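Local coordinates for coenzyme Q-binding protein COQ10 START domain-containing protein (Thermus thermophilus, PDB 2D4R) that is of unknown function but, as a putative member of the START domain superfamily, probably binds a lipid or similar hydrophobic ligand, at residues D69-E81 / D85-G97. Residues are numbered along the deposited sequence; the frame is centred on the assembly and turned at random.
Sequences DDENLRNRFFSPE and DRYEGTWVFLPEG
Phe-77 and Gly-89 form a hydrogen-bonded pair in the antiparallel hairpin of strands 74-82 and 86-95, the axes of 74-79 and 86-95 running at 179°. Two bonds join them: Phe-77 N to Gly-89 O and Gly-89 N to Phe-77 O, each 3.1 Å. With CG held between the backbone N and the carbonyl carbon (chi1 66°), the phenyl ring folds across the neighbouring strand and puts one face over Gly-89 N, 3.5 Å above the plane. A CB on Gly-89 would lie only 3.0 Å from Phe-77 CZ. The same ring bridges two aromatics: Phe-77 CE2 meets Tyr-87 CE2 at 3.6 Å, and CE1 approaches Trp-91 CD1, with oblique planes in both pairs. The face carrying Phe-77 and Trp-91 looks toward the long C-terminal helix, consistent with the helix-grip fold of START-like proteins; Trp-91 accordingly touches Leu-134 and Leu-138 of helix 120-144. Replacing Phe-77 with an alanine is likely to uncover the Gly-89 backbone and open a gap between Tyr-87 and Trp-91. Asn-75 lies alongside Trp-91, its OD1 3.2 Å from Trp-91 CD1 and the amide turned 65° from the indole. On the other face, Thr-90 CG2 packs against Arg-76 CG at 3.7 Å.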
# COMPACT_ATOMS: atom_id res chain seq x y z
N ASP A 69 -2.92 6.17 12.43
CA ASP A 69 -2.57 7.18 13.40
C ASP A 69 -2.98 8.57 12.90
O ASP A 69 -2.21 9.28 12.25
CB ASP A 69 -1.06 7.12 13.65
CG ASP A 69 -0.64 8.03 14.77
OD1 ASP A 69 -1.40 8.97 15.09
OD2 ASP A 69 0.45 7.81 15.33
N ASP A 70 -4.22 8.95 13.22
CA ASP A 70 -4.81 10.20 12.74
C ASP A 70 -4.02 11.41 13.22
O ASP A 70 -3.83 12.36 12.48
CB ASP A 70 -6.26 10.32 13.22
CG ASP A 70 -7.17 9.24 12.64
OD1 ASP A 70 -7.90 8.59 13.43
OD2 ASP A 70 -7.16 9.04 11.41
N GLU A 71 -3.56 11.36 14.46
CA GLU A 71 -2.79 12.46 15.04
C GLU A 71 -1.56 12.82 14.22
O GLU A 71 -1.36 13.98 13.85
CB GLU A 71 -2.36 12.10 16.46
CG GLU A 71 -3.32 12.56 17.52
CD GLU A 71 -2.83 13.81 18.19
OE1 GLU A 71 -1.87 13.71 18.98
OE2 GLU A 71 -3.39 14.89 17.91
N ASN A 72 -0.74 11.82 13.94
CA ASN A 72 0.55 12.06 13.30
C ASN A 72 0.59 11.71 11.82
O ASN A 72 1.66 11.68 11.22
CB ASN A 72 1.64 11.28 14.05
CG ASN A 72 1.76 11.69 15.51
OD1 ASN A 72 0.94 12.45 16.02
ND2 ASN A 72 2.79 11.19 16.18
N LEU A 73 -0.57 11.44 11.23
CA LEU A 73 -0.67 11.16 9.79
C LEU A 73 0.25 10.03 9.34
O LEU A 73 1.00 10.18 8.36
CB LEU A 73 -0.34 12.42 8.99
CG LEU A 73 -1.22 13.65 9.21
CD1 LEU A 73 -0.71 14.80 8.35
CD2 LEU A 73 -2.65 13.32 8.88
N ARG A 74 0.20 8.92 10.06
CA ARG A 74 0.96 7.71 9.72
C ARG A 74 0.04 6.50 9.86
O ARG A 74 -0.99 6.56 10.53
CB ARG A 74 2.14 7.47 10.67
CG ARG A 74 2.96 8.64 11.15
CD ARG A 74 4.22 8.07 11.83
NE ARG A 74 4.93 9.04 12.65
CZ ARG A 74 5.08 8.95 13.97
NH1 ARG A 74 4.58 7.91 14.64
NH2 ARG A 74 5.74 9.89 14.62
N ASN A 75 0.43 5.40 9.24
CA ASN A 75 -0.27 4.14 9.38
C ASN A 75 0.74 3.01 9.51
O ASN A 75 1.87 3.12 9.04
CB ASN A 75 -1.17 3.93 8.17
CG ASN A 75 -1.29 2.48 7.77
OD1 ASN A 75 -0.59 2.01 6.88
ND2 ASN A 75 -2.19 1.77 8.44
N ARG A 76 0.34 1.92 10.16
CA ARG A 76 1.13 0.69 10.17
C ARG A 76 0.23 -0.46 9.70
O ARG A 76 -0.94 -0.51 10.07
CB ARG A 76 1.64 0.39 11.58
CG ARG A 76 3.05 0.82 11.84
CD ARG A 76 3.35 0.81 13.34
NE ARG A 76 4.32 1.85 13.68
CZ ARG A 76 5.55 1.90 13.19
NH1 ARG A 76 6.37 2.89 13.54
NH2 ARG A 76 5.98 0.97 12.35
N PHE A 77 0.78 -1.37 8.91
CA PHE A 77 -0.00 -2.50 8.43
C PHE A 77 0.77 -3.81 8.49
O PHE A 77 1.99 -3.82 8.46
CB PHE A 77 -0.50 -2.23 6.99
CG PHE A 77 0.59 -2.14 5.96
CD1 PHE A 77 1.29 -0.96 5.77
CD2 PHE A 77 0.93 -3.25 5.20
CE1 PHE A 77 2.31 -0.87 4.83
CE2 PHE A 77 1.95 -3.17 4.25
CZ PHE A 77 2.64 -1.97 4.08
N PHE A 78 0.03 -4.91 8.58
CA PHE A 78 0.64 -6.23 8.73
C PHE A 78 -0.37 -7.24 8.20
O PHE A 78 -1.57 -7.07 8.41
CB PHE A 78 0.96 -6.46 10.22
CG PHE A 78 1.52 -7.83 10.56
CD1 PHE A 78 2.89 -8.01 10.78
CD2 PHE A 78 0.68 -8.94 10.70
CE1 PHE A 78 3.41 -9.27 11.13
CE2 PHE A 78 1.19 -10.20 11.06
CZ PHE A 78 2.56 -10.36 11.28
N SER A 79 0.09 -8.27 7.50
CA SER A 79 -0.79 -9.34 7.04
C SER A 79 -0.69 -10.54 7.97
O SER A 79 0.38 -11.14 8.09
CB SER A 79 -0.43 -9.79 5.63
OG SER A 79 -1.32 -10.81 5.23
N PRO A 80 -1.80 -10.91 8.62
CA PRO A 80 -1.84 -12.05 9.54
C PRO A 80 -2.10 -13.36 8.79
O PRO A 80 -1.86 -14.45 9.32
CB PRO A 80 -3.00 -11.70 10.48
CG PRO A 80 -3.63 -10.42 9.92
CD PRO A 80 -3.12 -10.27 8.52
N GLU A 81 -2.62 -13.24 7.57
CA GLU A 81 -2.86 -14.40 6.74
C GLU A 81 -2.98 -14.05 5.26
O GLU A 81 -3.29 -12.92 4.88
CB GLU A 81 -4.11 -15.15 7.21
CG GLU A 81 -5.41 -14.49 6.81
CD GLU A 81 -6.62 -15.00 7.59
OE1 GLU A 81 -7.36 -15.86 7.07
OE2 GLU A 81 -6.85 -14.53 8.73
N ASP A 85 4.22 -14.86 3.65
CA ASP A 85 4.58 -15.23 5.01
C ASP A 85 4.67 -13.97 5.83
O ASP A 85 4.39 -13.96 7.03
CB ASP A 85 5.92 -15.94 5.04
CG ASP A 85 5.92 -17.22 4.22
OD1 ASP A 85 6.96 -17.51 3.60
OD2 ASP A 85 4.88 -17.92 4.19
N ARG A 86 5.06 -12.89 5.16
CA ARG A 86 5.18 -11.61 5.82
C ARG A 86 4.83 -10.50 4.83
O ARG A 86 5.30 -10.51 3.68
CB ARG A 86 6.60 -11.45 6.34
CG ARG A 86 6.87 -10.19 7.14
CD ARG A 86 8.33 -10.20 7.60
NE ARG A 86 8.60 -9.21 8.63
CZ ARG A 86 9.81 -8.95 9.12
NH1 ARG A 86 10.87 -9.62 8.68
NH2 ARG A 86 9.95 -8.03 10.06
N TYR A 87 3.99 -9.58 5.26
CA TYR A 87 3.63 -8.42 4.46
C TYR A 87 3.26 -7.27 5.37
O TYR A 87 2.15 -7.20 5.89
CB TYR A 87 2.47 -8.77 3.55
CG TYR A 87 2.18 -7.72 2.50
CD1 TYR A 87 2.64 -7.88 1.19
CD2 TYR A 87 1.39 -6.61 2.79
CE1 TYR A 87 2.31 -6.96 0.19
CE2 TYR A 87 1.05 -5.68 1.81
CZ TYR A 87 1.51 -5.85 0.51
OH TYR A 87 1.17 -4.92 -0.45
N GLU A 88 4.19 -6.34 5.55
CA GLU A 88 4.04 -5.32 6.57
C GLU A 88 4.87 -4.07 6.26
O GLU A 88 5.84 -4.11 5.48
CB GLU A 88 4.46 -5.88 7.93
CG GLU A 88 5.94 -6.20 8.04
CD GLU A 88 6.32 -6.82 9.37
OE1 GLU A 88 6.68 -8.01 9.38
OE2 GLU A 88 6.26 -6.13 10.41
N GLY A 89 4.49 -2.96 6.89
CA GLY A 89 5.20 -1.73 6.63
C GLY A 89 4.47 -0.51 7.14
O GLY A 89 3.64 -0.58 8.04
N THR A 90 4.78 0.63 6.57
CA THR A 90 4.18 1.86 7.04
C THR A 90 3.90 2.75 5.84
O THR A 90 4.63 2.70 4.86
CB THR A 90 5.13 2.61 7.99
OG1 THR A 90 6.30 2.98 7.26
CG2 THR A 90 5.52 1.72 9.18
N TRP A 91 2.82 3.51 5.93
CA TRP A 91 2.62 4.70 5.10
C TRP A 91 2.82 5.92 6.02
O TRP A 91 2.19 6.03 7.07
CB TRP A 91 1.20 4.76 4.53
CG TRP A 91 0.81 3.60 3.63
CD1 TRP A 91 0.78 2.27 3.95
CD2 TRP A 91 0.30 3.69 2.29
NE1 TRP A 91 0.27 1.54 2.91
CE2 TRP A 91 -0.04 2.38 1.88
CE3 TRP A 91 0.09 4.75 1.40
CZ2 TRP A 91 -0.57 2.10 0.62
CZ3 TRP A 91 -0.45 4.47 0.14
CH2 TRP A 91 -0.77 3.15 -0.23
N VAL A 92 3.70 6.84 5.62
CA VAL A 92 3.85 8.09 6.35
C VAL A 92 3.71 9.28 5.41
O VAL A 92 4.08 9.22 4.24
CB VAL A 92 5.22 8.19 7.09
CG1 VAL A 92 5.33 7.06 8.14
CG2 VAL A 92 6.39 8.12 6.08
N PHE A 93 3.15 10.37 5.93
CA PHE A 93 2.81 11.51 5.11
C PHE A 93 3.49 12.73 5.70
O PHE A 93 3.12 13.23 6.75
CB PHE A 93 1.29 11.67 5.06
CG PHE A 93 0.57 10.43 4.59
CD1 PHE A 93 0.49 9.31 5.41
CD2 PHE A 93 0.00 10.38 3.32
CE1 PHE A 93 -0.14 8.15 4.96
CE2 PHE A 93 -0.63 9.23 2.87
CZ PHE A 93 -0.70 8.11 3.69
N LEU A 94 4.51 13.19 4.99
CA LEU A 94 5.39 14.22 5.52
C LEU A 94 5.16 15.55 4.81
O LEU A 94 4.88 15.58 3.61
CB LEU A 94 6.85 13.80 5.32
CG LEU A 94 7.24 12.40 5.78
CD1 LEU A 94 8.65 12.07 5.28
CD2 LEU A 94 7.17 12.32 7.30
N PRO A 95 5.28 16.67 5.54
CA PRO A 95 5.07 17.98 4.92
C PRO A 95 6.23 18.29 4.00
O PRO A 95 7.39 18.19 4.40
CB PRO A 95 4.99 18.94 6.11
CG PRO A 95 5.75 18.26 7.18
CD PRO A 95 5.52 16.78 6.99
N GLU A 96 5.92 18.63 2.75
CA GLU A 96 6.91 19.11 1.80
C GLU A 96 6.28 20.25 0.99
O GLU A 96 5.76 20.04 -0.10
CB GLU A 96 7.32 17.97 0.86
CG GLU A 96 8.39 18.35 -0.14
CD GLU A 96 9.07 17.13 -0.73
OE1 GLU A 96 8.89 16.88 -1.94
OE2 GLU A 96 9.77 16.41 0.02
N GLY A 97 6.34 21.46 1.54
CA GLY A 97 5.61 22.57 0.96
C GLY A 97 4.15 22.50 1.34
O GLY A 97 3.80 21.85 2.33
O HOH W 1 2.83 -9.81 7.66